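ABC transporter (Caldanaerobius, PDB 4G68) probably binds xylan-derived oligosaccharides outside the cell as the solute-binding component of an ABC transporter. Local coordinates at residues L242-M256 and K405-T417. Residues are numbered along the deposited sequence; the frame is centred on the assembly and turned at random.
Sequences LQDMVNAGAFDSGFM and KDLVAQLFAKQIT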
loop_
_atom_site.group_PDB
_atom_site.type_symbol
_atom_site.label_atom_id
_atom_site.label_comp_id
_atom_site.label_asym_id
_atom_site.label_seq_id
_atom_site.Cartn_x
_atom_site.Cartn_y
_atom_site.Cartn_z
ATOM N N LEU C 242 18.775 -2.454 -6.373
ATOM C CA LEU C 242 17.717 -3.475 -6.456
ATOM C C LEU C 242 18.320 -4.777 -7.066
ATOM O O LEU C 242 18.076 -5.910 -6.564
ATOM C CB LEU C 242 16.581 -2.959 -7.361
ATOM C CG LEU C 242 15.080 -3.071 -7.007
ATOM C CD1 LEU C 242 14.314 -3.531 -8.255
ATOM C CD2 LEU C 242 14.797 -4.031 -5.878
ATOM N N GLN C 243 19.109 -4.599 -8.141
ATOM C CA GLN C 243 19.791 -5.737 -8.847
ATOM C C GLN C 243 20.829 -6.474 -7.953
ATOM O O GLN C 243 20.996 -7.710 -8.032
ATOM C CB GLN C 243 20.381 -5.314 -10.248
ATOM C CG GLN C 243 19.261 -4.980 -11.273
ATOM C CD GLN C 243 19.694 -5.025 -12.743
ATOM O OE1 GLN C 243 18.930 -5.446 -13.668
ATOM N NE2 GLN C 243 20.945 -4.634 -12.968
ATOM N N ASP C 244 21.527 -5.695 -7.127
ATOM C CA ASP C 244 22.357 -6.204 -6.027
ATOM C C ASP C 244 21.629 -7.222 -5.128
ATOM O O ASP C 244 22.167 -8.304 -4.784
ATOM C CB ASP C 244 22.855 -5.015 -5.206
ATOM C CG ASP C 244 23.887 -4.191 -5.974
ATOM O OD1 ASP C 244 24.220 -4.624 -7.093
ATOM O OD2 ASP C 244 24.365 -3.153 -5.460
ATOM N N MET C 245 20.385 -6.914 -4.767
ATOM C CA MET C 245 19.590 -7.882 -4.004
ATOM C C MET C 245 19.271 -9.093 -4.868
ATOM O O MET C 245 19.269 -10.219 -4.385
ATOM C CB MET C 245 18.274 -7.243 -3.505
ATOM C CG MET C 245 18.449 -6.019 -2.599
ATOM S SD MET C 245 16.859 -5.291 -2.116
ATOM C CE MET C 245 15.977 -6.792 -1.537
ATOM N N VAL C 246 18.970 -8.867 -6.148
ATOM C CA VAL C 246 18.685 -9.999 -7.065
ATOM C C VAL C 246 19.903 -10.941 -7.134
ATOM O O VAL C 246 19.798 -12.157 -6.805
ATOM C CB VAL C 246 18.245 -9.551 -8.501
ATOM C CG1 VAL C 246 18.022 -10.757 -9.388
ATOM C CG2 VAL C 246 16.945 -8.730 -8.472
ATOM N N ASN C 247 21.048 -10.352 -7.500
ATOM C CA ASN C 247 22.316 -11.013 -7.614
ATOM C C ASN C 247 22.863 -11.644 -6.328
ATOM O O ASN C 247 23.593 -12.635 -6.416
ATOM C CB ASN C 247 23.377 -10.052 -8.161
ATOM C CG ASN C 247 23.034 -9.514 -9.530
ATOM O OD1 ASN C 247 22.335 -10.155 -10.307
ATOM N ND2 ASN C 247 23.507 -8.309 -9.818
ATOM N N ALA C 248 22.547 -11.044 -5.170
ATOM C CA ALA C 248 22.864 -11.602 -3.846
ATOM C C ALA C 248 22.004 -12.797 -3.564
ATOM O O ALA C 248 22.343 -13.551 -2.681
ATOM C CB ALA C 248 22.658 -10.579 -2.766
ATOM N N GLY C 249 20.896 -12.938 -4.309
ATOM C CA GLY C 249 19.984 -14.098 -4.224
ATOM C C GLY C 249 18.935 -13.872 -3.133
ATOM O O GLY C 249 18.550 -14.807 -2.416
ATOM N N ALA C 250 18.495 -12.619 -2.993
ATOM C CA ALA C 250 17.338 -12.321 -2.132
ATOM C C ALA C 250 16.057 -13.127 -2.444
ATOM O O ALA C 250 15.282 -13.396 -1.539
ATOM C CB ALA C 250 17.049 -10.835 -2.139
ATOM N N PHE C 251 15.832 -13.524 -3.705
ATOM C CA PHE C 251 14.514 -14.059 -4.114
ATOM C C PHE C 251 14.564 -15.498 -4.587
ATOM O O PHE C 251 15.536 -15.906 -5.218
ATOM C CB PHE C 251 13.803 -13.118 -5.132
ATOM C CG PHE C 251 13.901 -11.630 -4.737
ATOM C CD1 PHE C 251 13.134 -11.108 -3.658
ATOM C CD2 PHE C 251 14.795 -10.752 -5.412
ATOM C CE1 PHE C 251 13.292 -9.779 -3.263
ATOM C CE2 PHE C 251 14.930 -9.432 -5.023
ATOM C CZ PHE C 251 14.191 -8.933 -3.962
ATOM N N ASP C 252 13.525 -16.265 -4.304
ATOM C CA ASP C 252 13.396 -17.613 -4.850
ATOM C C ASP C 252 13.449 -17.560 -6.385
ATOM O O ASP C 252 13.035 -16.575 -6.988
ATOM C CB ASP C 252 12.085 -18.250 -4.432
ATOM C CG ASP C 252 12.135 -18.857 -3.026
ATOM O OD1 ASP C 252 13.141 -19.517 -2.632
ATOM O OD2 ASP C 252 11.121 -18.689 -2.305
ATOM N N SER C 253 13.948 -18.615 -7.012
ATOM C CA SER C 253 14.033 -18.687 -8.483
ATOM C C SER C 253 12.738 -18.220 -9.248
ATOM O O SER C 253 12.800 -17.376 -10.145
ATOM C CB SER C 253 14.485 -20.105 -8.914
ATOM O OG SER C 253 15.657 -20.537 -8.192
ATOM N N GLY C 254 11.575 -18.745 -8.882
ATOM C CA GLY C 254 10.325 -18.376 -9.584
ATOM C C GLY C 254 9.508 -17.181 -9.075
ATOM O O GLY C 254 8.276 -17.077 -9.342
ATOM N N PHE C 255 10.169 -16.263 -8.370
ATOM C CA PHE C 255 9.453 -15.140 -7.713
ATOM C C PHE C 255 8.638 -14.312 -8.707
ATOM O O PHE C 255 7.572 -13.824 -8.345
ATOM C CB PHE C 255 10.418 -14.280 -6.864
ATOM C CG PHE C 255 11.333 -13.363 -7.662
ATOM C CD1 PHE C 255 11.114 -12.009 -7.670
ATOM C CD2 PHE C 255 12.419 -13.853 -8.385
ATOM C CE1 PHE C 255 11.930 -11.158 -8.370
ATOM C CE2 PHE C 255 13.263 -12.988 -9.076
ATOM C CZ PHE C 255 13.004 -11.653 -9.088
ATOM N N MET C 256 9.122 -14.183 -9.963
ATOM C CA MET C 256 8.431 -13.354 -10.991
ATOM C C MET C 256 7.077 -13.934 -11.435
ATOM O O MET C 256 6.232 -13.200 -11.969
ATOM C CB MET C 256 9.324 -12.977 -12.195
ATOM C CG MET C 256 10.242 -11.794 -11.902
ATOM S SD MET C 256 11.543 -11.403 -13.080
ATOM C CE MET C 256 12.114 -13.031 -13.553
ATOM N N LYS C 405 6.084 0.272 -13.434
ATOM C CA LYS C 405 5.909 -1.131 -13.068
ATOM C C LYS C 405 6.575 -2.080 -14.030
ATOM O O LYS C 405 7.169 -3.080 -13.584
ATOM C CB LYS C 405 4.427 -1.498 -12.946
ATOM C CG LYS C 405 3.751 -0.909 -11.727
ATOM C CD LYS C 405 2.248 -1.056 -11.783
ATOM C CE LYS C 405 1.767 -2.480 -11.903
ATOM N NZ LYS C 405 0.325 -2.408 -12.192
ATOM N N ASP C 406 6.493 -1.808 -15.342
ATOM C CA ASP C 406 7.038 -2.796 -16.323
ATOM C C ASP C 406 8.551 -2.824 -16.344
ATOM O O ASP C 406 9.173 -3.939 -16.364
ATOM C CB ASP C 406 6.532 -2.579 -17.757
ATOM C CG ASP C 406 5.040 -2.765 -17.883
ATOM O OD1 ASP C 406 4.468 -3.570 -17.109
ATOM O OD2 ASP C 406 4.422 -2.082 -18.744
ATOM N N LEU C 407 9.122 -1.619 -16.272
ATOM C CA LEU C 407 10.546 -1.407 -16.249
ATOM C C LEU C 407 11.209 -1.820 -14.939
ATOM O O LEU C 407 12.347 -2.222 -14.917
ATOM C CB LEU C 407 10.833 0.098 -16.487
ATOM C CG LEU C 407 10.603 0.729 -17.888
ATOM C CD1 LEU C 407 10.919 2.224 -17.888
ATOM C CD2 LEU C 407 11.345 -0.004 -19.008
ATOM N N VAL C 408 10.550 -1.589 -13.818
ATOM C CA VAL C 408 11.129 -2.129 -12.586
ATOM C C VAL C 408 11.124 -3.637 -12.785
ATOM O O VAL C 408 12.080 -4.303 -12.378
ATOM C CB VAL C 408 10.420 -1.671 -11.270
ATOM C CG1 VAL C 408 10.846 -2.552 -10.076
ATOM C CG2 VAL C 408 10.752 -0.216 -10.950
ATOM N N ALA C 409 10.054 -4.187 -13.374
ATOM C CA ALA C 409 9.996 -5.650 -13.532
ATOM C C ALA C 409 11.243 -6.129 -14.316
ATOM O O ALA C 409 11.960 -6.992 -13.854
ATOM C CB ALA C 409 8.697 -6.101 -14.186
ATOM N N GLN C 410 11.565 -5.439 -15.409
ATOM C CA GLN C 410 12.767 -5.741 -16.219
ATOM C C GLN C 410 14.137 -5.591 -15.498
ATOM O O GLN C 410 15.117 -6.286 -15.860
ATOM C CB GLN C 410 12.728 -4.856 -17.450
ATOM C CG GLN C 410 11.698 -5.331 -18.438
ATOM C CD GLN C 410 11.044 -4.206 -19.199
ATOM O OE1 GLN C 410 11.706 -3.308 -19.777
ATOM N NE2 GLN C 410 9.730 -4.245 -19.203
ATOM N N LEU C 411 14.196 -4.718 -14.491
ATOM C CA LEU C 411 15.320 -4.700 -13.544
ATOM C C LEU C 411 15.445 -6.002 -12.746
ATOM O O LEU C 411 16.546 -6.587 -12.667
ATOM C CB LEU C 411 15.237 -3.513 -12.562
ATOM C CG LEU C 411 15.532 -2.100 -13.073
ATOM C CD1 LEU C 411 15.214 -1.075 -11.976
ATOM C CD2 LEU C 411 16.983 -1.961 -13.544
ATOM N N PHE C 412 14.344 -6.440 -12.123
ATOM C CA PHE C 412 14.350 -7.725 -11.382
ATOM C C PHE C 412 14.768 -8.904 -12.289
ATOM O O PHE C 412 15.337 -9.927 -11.811
ATOM C CB PHE C 412 12.981 -8.018 -10.803
ATOM C CG PHE C 412 12.690 -7.311 -9.490
ATOM C CD1 PHE C 412 11.928 -6.089 -9.458
ATOM C CD2 PHE C 412 13.180 -7.820 -8.287
ATOM C CE1 PHE C 412 11.637 -5.462 -8.249
ATOM C CE2 PHE C 412 12.886 -7.203 -7.076
ATOM C CZ PHE C 412 12.130 -6.003 -7.052
ATOM N N ALA C 413 14.455 -8.762 -13.578
ATOM C CA ALA C 413 14.543 -9.875 -14.551
ATOM C C ALA C 413 15.893 -9.865 -15.196
ATOM O O ALA C 413 16.202 -10.739 -16.000
ATOM C CB ALA C 413 13.482 -9.748 -15.635
ATOM N N LYS C 414 16.692 -8.859 -14.852
ATOM C CA LYS C 414 18.048 -8.714 -15.398
ATOM C C LYS C 414 18.012 -8.530 -16.929
ATOM O O LYS C 414 18.967 -8.921 -17.622
ATOM C CB LYS C 414 18.912 -9.932 -15.013
ATOM C CG LYS C 414 19.111 -10.144 -13.515
ATOM C CD LYS C 414 20.001 -9.064 -12.910
ATOM C CE LYS C 414 21.459 -9.391 -13.189
ATOM N NZ LYS C 414 22.382 -8.356 -12.664
ATOM N N GLN C 415 16.909 -7.938 -17.429
ATOM C CA GLN C 415 16.710 -7.646 -18.868
ATOM C C GLN C 415 16.984 -6.182 -19.249
ATOM O O GLN C 415 17.174 -5.858 -20.429
ATOM C CB GLN C 415 15.313 -8.037 -19.332
ATOM C CG GLN C 415 15.032 -9.523 -19.269
ATOM C CD GLN C 415 13.571 -9.839 -19.494
ATOM O OE1 GLN C 415 12.897 -9.151 -20.276
ATOM N NE2 GLN C 415 13.084 -10.899 -18.828
ATOM N N ILE C 416 16.985 -5.295 -18.258
ATOM C CA ILE C 416 17.465 -3.959 -18.467
ATOM C C ILE C 416 18.621 -3.673 -17.502
ATOM O O ILE C 416 18.692 -4.270 -16.424
ATOM C CB ILE C 416 16.278 -2.949 -18.335
ATOM C CG1 ILE C 416 16.638 -1.591 -18.940
ATOM C CG2 ILE C 416 15.734 -2.855 -16.904
ATOM C CD1 ILE C 416 15.431 -0.830 -19.427
ATOM N N THR C 417 19.557 -2.824 -17.929
ATOM C CA THR C 417 20.565 -2.215 -17.043
ATOM C C THR C 417 19.966 -1.020 -16.282
ATOM O O THR C 417 18.967 -0.437 -16.743
ATOM C CB THR C 417 21.779 -1.717 -17.870
ATOM O OG1 THR C 417 21.350 -0.713 -18.804
ATOM C CG2 THR C 417 22.425 -2.899 -18.668
#
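An aromatic cluster of F251, F255 and F412 joins the C-terminal end of helix 233-248, and the loop after it, to the end of helix 398-412. The two helix segments cross at -39°, with axes 10.0 Å apart. The F412 ring is met by L242 and V246 of the helix and by F251 and F255 of the chain after it. Over one face lies L242, whose CD1 makes a CH-pi contact 3.6 Å from the F412 ring centroid. At the ring edge, F412 CE2 meets F251 CE2 at 3.7 Å. This is an offset edge-to-face pair: the F412 edge turns toward the F251 face, with planes at 66°. The F255 ring meets F412 obliquely, its CE1 3.6 Å from F412 CD2. Its CG sits between the backbone N and the carbonyl carbon (chi1 75°), with F251 CB and M256 CG over opposite faces of its ring. V246 CG2 adds an apolar contact at F412 CD2. With an alanine in place of F412, L242, F251 and F255 would probably lose the ring they share, leaving a gap between them. M256 SD packs on A413 CB at 3.6 Å. At the exposed side, K414 NZ gives a weak hydrogen bond to N247 OD1 (3.0 Å). Y206 and I210 of helix 201-215 also pack on L242. Both helices end in Schellman motifs, at G249 and K414. A helix end and its following loop thus pack on a second helix end, in a largely helical region of a periplasmic-binding-protein fold.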